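Local coordinates for protein pectinesterase (Aspergillus niger, PDB 5C1E) that hydrolyses the methyl esters of pectin, releasing methanol and leaving de-esterified polygalacturonate, and probably helps the fungus macerate plant tissue, at residues D161-D166 against G196-D201; S168-E173 against A279-T284. All blocks are in the same frame, centred on the assembly; numbering follows the deposited sequence.

Overall arrangement
Both contacts belong to the right-handed parallel beta-helix of this pectin methylesterase, and they lie about 10 Å apart, centre to centre. Contact 1 spans the interior, from strand 163-165 in one parallel sheet to strand 198-201 in another. Contact 2 lies on the outside of that second sheet, where strand 168-172, next to 198-201, meets the chain leading into helix 283-287. Along the sequence the segments alternate: 161-166, 168-173, 196-201, 279-284. The two contacts are joined by backbone pairing, with Trp197 O 2.8 Å from Val169 N. One sheet thus presents tyrosine inward and tryptophan outward, linking the strand that follows the predicted active-site residue, Asp161, to the C-terminal region that folds back over the coil.

Contact 1 (D161-D166 against G196-D201); sequences DYIFGD and GWYAID
Tyr198 places its CG anti to its own carbonyl carbon, a turn that sends the phenol across the interior toward strand 163-165, while Ile163, with CG2 anti to the backbone N, turns that methyl to the ring. The two side chains run past each other in opposite directions, and CG2 of Ile163 rests 3.8 Å from CE2 of Tyr198. The same ring carbon, CE2, lies 3.7 Å from the carbonyl O of Ile163, which sits at the ring edge and in its plane. At the far end the phenol donates to the backbone: OH of Tyr198 is 2.7 Å from O of Gly165. The hydroxyl stands above the carbonyl plane, 44° out of it, with a C=O...O angle of 115°, so the bond is short but not directed at a lone pair.

Strands 163-165 and 198-201 lie in different sheets of the parallel beta-helix, and their axes, 10.5 Å apart and running nearly antiparallel at 162°, are too distant for backbone pairing. A tyrosine suits this span: its ring fills the buried interior and its hydroxyl reaches a polar backbone atom on the opposite wall. Val169 and Thr185, from neighbouring strands, also touch the Tyr198 side chain. Ile163 adds a branched apolar group to the core and packs on Phe171 as well. Gly165 has a positive phi, in a backbone conformation that glycine adopts readily because it has no CB to crowd the carbonyl O of Phe164. The side chain of Phe164 points away from this interior and stacks on Tyr143, on the side of the strand where Asp161, the predicted active-site residue, forms a salt bridge with Arg221.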
ATOM      1  N   ASP A 161     -12.490   1.313   0.664  1.00 14.81           N
ATOM      2  CA  ASP A 161     -11.549   2.421   0.484  1.00 14.87           C
ATOM      3  C   ASP A 161     -10.187   2.011   0.983  1.00 14.45           C
ATOM      4  O   ASP A 161      -9.552   2.746   1.721  1.00 15.52           O
ATOM      5  CB  ASP A 161     -12.007   3.680   1.236  1.00 15.61           C
ATOM      6  CG  ASP A 161     -13.367   4.181   0.803  1.00 16.52           C
ATOM      7  OD1 ASP A 161     -13.862   3.820  -0.301  1.00 15.73           O
ATOM      8  OD2 ASP A 161     -13.943   4.993   1.572  1.00 18.05           O
ATOM      9  N   TYR A 162      -9.754   0.807   0.628  1.00 14.39           N
ATOM     10  CA  TYR A 162      -8.569   0.246   1.271  1.00 14.00           C
ATOM     11  C   TYR A 162      -7.211   0.670   0.702  1.00 13.99           C
ATOM     12  O   TYR A 162      -6.190   0.365   1.301  1.00 14.44           O
ATOM     13  CB  TYR A 162      -8.695  -1.264   1.479  1.00 14.19           C
ATOM     14  CG  TYR A 162      -8.801  -2.194   0.286  1.00 14.27           C
ATOM     15  CD1 TYR A 162     -10.028  -2.478  -0.301  1.00 14.19           C
ATOM     16  CD2 TYR A 162      -7.687  -2.864  -0.181  1.00 14.33           C
ATOM     17  CE1 TYR A 162     -10.139  -3.369  -1.338  1.00 14.56           C
ATOM     18  CE2 TYR A 162      -7.782  -3.770  -1.223  1.00 14.54           C
ATOM     19  CZ  TYR A 162      -8.999  -4.032  -1.790  1.00 14.63           C
ATOM     20  OH  TYR A 162      -9.083  -4.943  -2.813  1.00 14.78           O
ATOM     21  N   ILE A 163      -7.223   1.410  -0.412  1.00 13.43           N
ATOM     22  CA  ILE A 163      -6.053   2.170  -0.889  1.00 13.54           C
ATOM     23  C   ILE A 163      -6.582   3.581  -1.084  1.00 13.01           C
ATOM     24  O   ILE A 163      -7.430   3.803  -1.934  1.00 13.12           O
ATOM     25  CB  ILE A 163      -5.489   1.613  -2.204  1.00 13.26           C
ATOM     26  CG1 ILE A 163      -5.074   0.153  -2.019  1.00 13.40           C
ATOM     27  CG2 ILE A 163      -4.309   2.460  -2.689  1.00 13.93           C
ATOM     28  CD1 ILE A 163      -4.750  -0.575  -3.315  1.00 13.39           C
ATOM     29  N   PHE A 164      -6.165   4.502  -0.230  1.00 12.85           N
ATOM     30  CA  PHE A 164      -6.805   5.814  -0.167  1.00 12.81           C
ATOM     31  C   PHE A 164      -5.822   6.906   0.233  1.00 13.08           C
ATOM     32  O   PHE A 164      -4.837   6.641   0.911  1.00 12.39           O
ATOM     33  CB  PHE A 164      -8.051   5.776   0.776  1.00 13.23           C
ATOM     34  CG  PHE A 164      -7.713   5.797   2.244  1.00 13.65           C
ATOM     35  CD1 PHE A 164      -7.140   4.683   2.854  1.00 13.74           C
ATOM     36  CD2 PHE A 164      -7.962   6.917   3.010  1.00 13.79           C
ATOM     37  CE1 PHE A 164      -6.801   4.711   4.192  1.00 14.16           C
ATOM     38  CE2 PHE A 164      -7.621   6.951   4.349  1.00 14.20           C
ATOM     39  CZ  PHE A 164      -7.048   5.854   4.943  1.00 14.11           C
ATOM     40  N   GLY A 165      -6.126   8.138  -0.191  1.00 13.86           N
ATOM     41  CA  GLY A 165      -5.273   9.302   0.080  1.00 14.13           C
ATOM     42  C   GLY A 165      -4.823   9.966  -1.197  1.00 14.56           C
ATOM     43  O   GLY A 165      -5.345   9.662  -2.289  1.00 14.26           O
ATOM     44  N   ASP A 166      -3.844  10.860  -1.059  1.00 15.03           N
ATOM     45  CA  ASP A 166      -3.379  11.729  -2.148  1.00 15.95           C
ATOM     46  C   ASP A 166      -1.897  11.542  -2.514  1.00 15.99           C
ATOM     47  O   ASP A 166      -1.259  12.442  -3.105  1.00 16.58           O
ATOM     48  CB  ASP A 166      -3.636  13.194  -1.811  1.00 16.91           C
ATOM     49  CG  ASP A 166      -3.398  14.115  -2.989  1.00 18.24           C
ATOM     50  OD1 ASP A 166      -3.746  13.771  -4.126  1.00 19.03           O
ATOM     51  OD2 ASP A 166      -2.826  15.187  -2.762  1.00 20.62           O
ATOM     52  N   GLY A 196      -0.347  14.241  -9.165  1.00 19.50           N
ATOM     53  CA  GLY A 196      -0.361  12.854  -8.746  1.00 18.92           C
ATOM     54  C   GLY A 196      -1.301  11.923  -9.492  1.00 17.57           C
ATOM     55  O   GLY A 196      -2.287  12.348 -10.089  1.00 17.32           O
ATOM     56  N   TRP A 197      -0.945  10.643  -9.466  1.00 16.92           N
ATOM     57  CA  TRP A 197      -1.748   9.539 -10.001  1.00 15.69           C
ATOM     58  C   TRP A 197      -1.676   8.388  -9.013  1.00 15.57           C
ATOM     59  O   TRP A 197      -0.666   8.223  -8.318  1.00 16.08           O
ATOM     60  CB  TRP A 197      -1.168   8.967 -11.304  1.00 16.05           C
ATOM     61  CG  TRP A 197      -1.207   9.837 -12.524  1.00 16.48           C
ATOM     62  CD1 TRP A 197      -0.496  10.997 -12.745  1.00 16.83           C
ATOM     63  CD2 TRP A 197      -1.961   9.594 -13.721  1.00 16.54           C
ATOM     64  NE1 TRP A 197      -0.796  11.498 -13.993  1.00 16.74           N
ATOM     65  CE2 TRP A 197      -1.689  10.651 -14.609  1.00 16.75           C
ATOM     66  CE3 TRP A 197      -2.856   8.591 -14.118  1.00 16.56           C
ATOM     67  CZ2 TRP A 197      -2.289  10.734 -15.869  1.00 17.17           C
ATOM     68  CZ3 TRP A 197      -3.438   8.663 -15.379  1.00 16.78           C
ATOM     69  CH2 TRP A 197      -3.161   9.735 -16.230  1.00 16.99           C
ATOM     70  N   TYR A 198      -2.718   7.562  -8.995  1.00 14.57           N
ATOM     71  CA  TYR A 198      -2.539   6.146  -8.667  1.00 14.80           C
ATOM     72  C   TYR A 198      -2.392   5.394  -9.991  1.00 15.12           C
ATOM     73  O   TYR A 198      -3.251   5.520 -10.893  1.00 15.04           O
ATOM     74  CB  TYR A 198      -3.759   5.515  -8.009  1.00 14.34           C
ATOM     75  CG  TYR A 198      -4.153   5.952  -6.603  1.00 14.33           C
ATOM     76  CD1 TYR A 198      -3.761   7.181  -6.053  1.00 14.45           C
ATOM     77  CD2 TYR A 198      -5.011   5.143  -5.859  1.00 14.14           C
ATOM     78  CE1 TYR A 198      -4.157   7.551  -4.773  1.00 14.07           C
ATOM     79  CE2 TYR A 198      -5.430   5.504  -4.600  1.00 14.01           C
ATOM     80  CZ  TYR A 198      -5.014   6.699  -4.058  1.00 13.65           C
ATOM     81  OH  TYR A 198      -5.463   7.009  -2.819  1.00 13.22           O
ATOM     82  N   ALA A 199      -1.370   4.563 -10.067  1.00 14.90           N
ATOM     83  CA  ALA A 199      -1.217   3.640 -11.186  1.00 15.37           C
ATOM     84  C   ALA A 199      -1.147   2.226 -10.635  1.00 15.66           C
ATOM     85  O   ALA A 199      -0.258   1.903  -9.846  1.00 15.58           O
ATOM     86  CB  ALA A 199       0.031   3.967 -11.991  1.00 15.50           C
ATOM     87  N   ILE A 200      -2.088   1.382 -11.063  1.00 16.02           N
ATOM     88  CA  ILE A 200      -2.089  -0.035 -10.687  1.00 16.62           C
ATOM     89  C   ILE A 200      -1.683  -0.828 -11.927  1.00 16.34           C
ATOM     90  O   ILE A 200      -2.441  -0.899 -12.892  1.00 17.03           O
ATOM     91  CB  ILE A 200      -3.457  -0.439 -10.120  1.00 16.29           C
ATOM     92  CG1 ILE A 200      -3.649   0.299  -8.798  1.00 17.47           C
ATOM     93  CG2 ILE A 200      -3.538  -1.945  -9.926  1.00 17.05           C
ATOM     94  CD1 ILE A 200      -5.070   0.419  -8.363  1.00 18.20           C
ATOM     95  N   ASP A 201      -0.462  -1.359 -11.900  1.00 16.24           N
ATOM     96  CA  ASP A 201       0.197  -1.884 -13.100  1.00 17.13           C
ATOM     97  C   ASP A 201       0.630  -3.332 -12.951  1.00 17.45           C
ATOM     98  O   ASP A 201       1.352  -3.684 -12.018  1.00 17.83           O
ATOM     99  CB  ASP A 201       1.425  -1.037 -13.447  1.00 17.44           C
ATOM    100  CG  ASP A 201       2.143  -1.528 -14.691  1.00 18.04           C
ATOM    101  OD1 ASP A 201       1.735  -1.154 -15.803  1.00 18.19           O
ATOM    102  OD2 ASP A 201       3.134  -2.259 -14.548  1.00 18.56           O
TER

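Contact 2 (S168-E173 against A279-T284); sequences SVWFGE and AAVDKT. With SO4 (sulfate ion), chain C.
On the outer face of the parallel beta-helix, strand 168-172 is crossed by the loop that enters helix 283-287, and the meeting point is the indole of Trp170. Lys283 sets its CG methylene over one face of that indole, the two side chains crossing at about a right angle. This CG stands 3.4 Å from the centroid of the Trp170 six-membered ring and 11° off the ring normal, a CH-pi contact almost over the centre. Bends at chi3 (-68°) and chi4 then curl the lysine so that its ammonium end turns toward a sulfate ion; NZ itself remains 5.0 Å from that centroid, at most a weak cation-pi attraction. Lys283 also makes a cation-pi contact with Trp291.

The sulfate, probably from the crystallisation liquor, ties the two side chains together. NE1 of Trp170 donates to its O2 at 3.0 Å with an N-H...O angle of 151°, and NZ of Lys283 donates to its O4 at 2.7 Å, with a weaker bond to O3. Tyr150 OH also binds the ion. The CA of Gly172 lies beside the sulfate, 3.5 Å from its O2.

The far edge of the indole meets backbone: O of Val281 lies in the ring plane, 3.5 Å from CH2 of Trp170. Val281 adds a looser apolar touch, its CG2 4.3 Å from CZ3 of Trp170. Next in the chain, Asp282 suits the N-cap, its OD1 accepting from the backbone N of Thr285. An indole face capped by a lysine methylene just past a helix N-cap here packs the start of a C-terminal helix onto the outer face of a parallel beta-helix.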
ATOM      1  N   SER A 168       1.115  10.096  -4.778  1.00 15.50           N
ATOM      2  CA  SER A 168       1.277   9.700  -6.158  1.00 16.20           C
ATOM      3  C   SER A 168       1.981   8.355  -6.116  1.00 16.11           C
ATOM      4  O   SER A 168       3.152   8.267  -5.706  1.00 17.11           O
ATOM      5  CB  SER A 168       2.058  10.717  -6.968  1.00 16.55           C
ATOM      6  OG  SER A 168       1.828  10.470  -8.331  1.00 16.78           O
ATOM      7  N   VAL A 169       1.252   7.312  -6.508  1.00 15.48           N
ATOM      8  CA  VAL A 169       1.636   5.952  -6.124  1.00 15.38           C
ATOM      9  C   VAL A 169       1.531   4.973  -7.271  1.00 15.67           C
ATOM     10  O   VAL A 169       0.570   4.995  -8.047  1.00 15.10           O
ATOM     11  CB  VAL A 169       0.831   5.483  -4.878  1.00 15.65           C
ATOM     12  CG1 VAL A 169      -0.659   5.630  -5.111  1.00 15.51           C
ATOM     13  CG2 VAL A 169       1.208   4.065  -4.459  1.00 15.92           C
ATOM     14  N   TRP A 170       2.556   4.126  -7.366  1.00 15.35           N
ATOM     15  CA  TRP A 170       2.658   3.063  -8.358  1.00 15.87           C
ATOM     16  C   TRP A 170       2.639   1.718  -7.647  1.00 15.53           C
ATOM     17  O   TRP A 170       3.478   1.475  -6.774  1.00 16.45           O
ATOM     18  CB  TRP A 170       3.969   3.184  -9.114  1.00 15.91           C
ATOM     19  CG  TRP A 170       4.147   2.169 -10.208  1.00 16.41           C
ATOM     20  CD1 TRP A 170       4.559   0.877 -10.068  1.00 17.15           C
ATOM     21  CD2 TRP A 170       3.967   2.378 -11.615  1.00 17.29           C
ATOM     22  NE1 TRP A 170       4.643   0.268 -11.287  1.00 17.86           N
ATOM     23  CE2 TRP A 170       4.285   1.165 -12.259  1.00 17.64           C
ATOM     24  CE3 TRP A 170       3.578   3.471 -12.393  1.00 17.20           C
ATOM     25  CZ2 TRP A 170       4.202   1.009 -13.637  1.00 18.44           C
ATOM     26  CZ3 TRP A 170       3.507   3.321 -13.763  1.00 18.07           C
ATOM     27  CH2 TRP A 170       3.812   2.102 -14.378  1.00 17.68           C
ATOM     28  N   PHE A 171       1.665   0.880  -8.002  1.00 15.29           N
ATOM     29  CA  PHE A 171       1.577  -0.504  -7.529  1.00 15.60           C
ATOM     30  C   PHE A 171       1.942  -1.416  -8.675  1.00 15.78           C
ATOM     31  O   PHE A 171       1.268  -1.425  -9.692  1.00 16.13           O
ATOM     32  CB  PHE A 171       0.171  -0.841  -7.056  1.00 16.23           C
ATOM     33  CG  PHE A 171      -0.277  -0.037  -5.875  1.00 15.96           C
ATOM     34  CD1 PHE A 171      -0.032  -0.481  -4.595  1.00 17.05           C
ATOM     35  CD2 PHE A 171      -0.975   1.145  -6.051  1.00 16.52           C
ATOM     36  CE1 PHE A 171      -0.447   0.251  -3.495  1.00 16.45           C
ATOM     37  CE2 PHE A 171      -1.398   1.888  -4.954  1.00 17.01           C
ATOM     38  CZ  PHE A 171      -1.126   1.438  -3.674  1.00 16.68           C
ATOM     39  N   GLY A 172       3.049  -2.134  -8.522  1.00 16.09           N
ATOM     40  CA  GLY A 172       3.548  -3.006  -9.575  1.00 17.23           C
ATOM     41  C   GLY A 172       3.543  -4.452  -9.119  1.00 17.48           C
ATOM     42  O   GLY A 172       4.093  -4.792  -8.062  1.00 16.86           O
ATOM     43  N   GLU A 173       2.962  -5.323  -9.928  1.00 18.07           N
ATOM     44  CA  GLU A 173       2.966  -6.760  -9.642  1.00 19.43           C
ATOM     45  C   GLU A 173       2.481  -7.079  -8.219  1.00 18.25           C
ATOM     46  O   GLU A 173       3.052  -7.934  -7.554  1.00 17.88           O
ATOM     47  CB  GLU A 173       4.364  -7.341  -9.854  1.00 21.10           C
ATOM     48  CG  GLU A 173       4.854  -7.265 -11.287  1.00 23.72           C
ATOM     49  CD  GLU A 173       6.327  -7.645 -11.460  1.00 27.33           C
ATOM     50  OE1 GLU A 173       6.999  -8.109 -10.509  1.00 28.15           O
ATOM     51  OE2 GLU A 173       6.832  -7.462 -12.587  1.00 32.14           O
ATOM     52  N   ALA A 279      -2.685   4.807 -24.133  1.00 26.75           N
ATOM     53  CA  ALA A 279      -1.438   4.179 -23.759  1.00 27.07           C
ATOM     54  C   ALA A 279      -1.373   4.079 -22.252  1.00 26.23           C
ATOM     55  O   ALA A 279      -1.984   4.882 -21.553  1.00 25.92           O
ATOM     56  CB  ALA A 279      -0.268   5.005 -24.261  1.00 27.80           C
ATOM     57  N   ALA A 280      -0.626   3.094 -21.766  1.00 25.73           N
ATOM     58  CA  ALA A 280      -0.325   2.983 -20.345  1.00 24.86           C
ATOM     59  C   ALA A 280       0.508   4.171 -19.876  1.00 24.40           C
ATOM     60  O   ALA A 280       1.256   4.749 -20.655  1.00 23.54           O
ATOM     61  CB  ALA A 280       0.417   1.679 -20.068  1.00 25.12           C
ATOM     62  N   VAL A 281       0.380   4.532 -18.599  1.00 23.43           N
ATOM     63  CA  VAL A 281       1.255   5.557 -18.019  1.00 23.47           C
ATOM     64  C   VAL A 281       2.541   4.924 -17.509  1.00 22.59           C
ATOM     65  O   VAL A 281       2.567   3.736 -17.209  1.00 22.85           O
ATOM     66  CB  VAL A 281       0.577   6.386 -16.901  1.00 22.88           C
ATOM     67  CG1 VAL A 281      -0.750   6.923 -17.392  1.00 23.38           C
ATOM     68  CG2 VAL A 281       0.394   5.579 -15.625  1.00 23.01           C
ATOM     69  N   ASP A 282       3.606   5.715 -17.413  1.00 21.91           N
ATOM     70  CA  ASP A 282       4.879   5.189 -16.917  1.00 22.28           C
ATOM     71  C   ASP A 282       5.240   5.791 -15.568  1.00 21.48           C
ATOM     72  O   ASP A 282       4.572   6.694 -15.080  1.00 20.44           O
ATOM     73  CB  ASP A 282       6.016   5.358 -17.959  1.00 23.56           C
ATOM     74  CG  ASP A 282       6.347   6.819 -18.288  1.00 24.68           C
ATOM     75  OD1 ASP A 282       5.930   7.768 -17.585  1.00 23.82           O
ATOM     76  OD2 ASP A 282       7.079   7.006 -19.286  1.00 28.18           O
ATOM     77  N   LYS A 283       6.307   5.284 -14.965  1.00 20.60           N
ATOM     78  CA  LYS A 283       6.687   5.727 -13.638  1.00 21.08           C
ATOM     79  C   LYS A 283       7.211   7.150 -13.613  1.00 21.03           C
ATOM     80  O   LYS A 283       7.192   7.791 -12.571  1.00 21.50           O
ATOM     81  CB  LYS A 283       7.707   4.773 -13.013  1.00 21.70           C
ATOM     82  CG  LYS A 283       7.085   3.437 -12.650  1.00 22.12           C
ATOM     83  CD  LYS A 283       8.002   2.536 -11.829  1.00 22.99           C
ATOM     84  CE  LYS A 283       9.189   2.043 -12.614  1.00 23.58           C
ATOM     85  NZ  LYS A 283       8.765   1.167 -13.740  1.00 24.62           N
ATOM     86  N   THR A 284       7.690   7.657 -14.738  1.00 21.52           N
ATOM     87  CA  THR A 284       8.121   9.046 -14.755  1.00 22.67           C
ATOM     88  C   THR A 284       6.910   9.965 -14.522  1.00 21.30           C
ATOM     89  O   THR A 284       7.001  10.944 -13.788  1.00 20.26           O
ATOM     90  CB  THR A 284       8.874   9.390 -16.047  1.00 24.70           C
ATOM     91  OG1 THR A 284      10.112   8.670 -16.053  1.00 27.38           O
ATOM     92  CG2 THR A 284       9.146  10.889 -16.139  1.00 25.43           C
TER
HETATM   93  S   SO4 C 402       7.552  -1.929 -12.270  1.00 29.92           S
HETATM   94  O1  SO4 C 402       8.053  -3.207 -12.858  1.00 30.72           O
HETATM   95  O2  SO4 C 402       6.379  -2.234 -11.407  1.00 27.52           O
HETATM   96  O3  SO4 C 402       8.600  -1.231 -11.478  1.00 28.60           O
HETATM   97  O4  SO4 C 402       7.171  -1.023 -13.380  1.00 27.02           O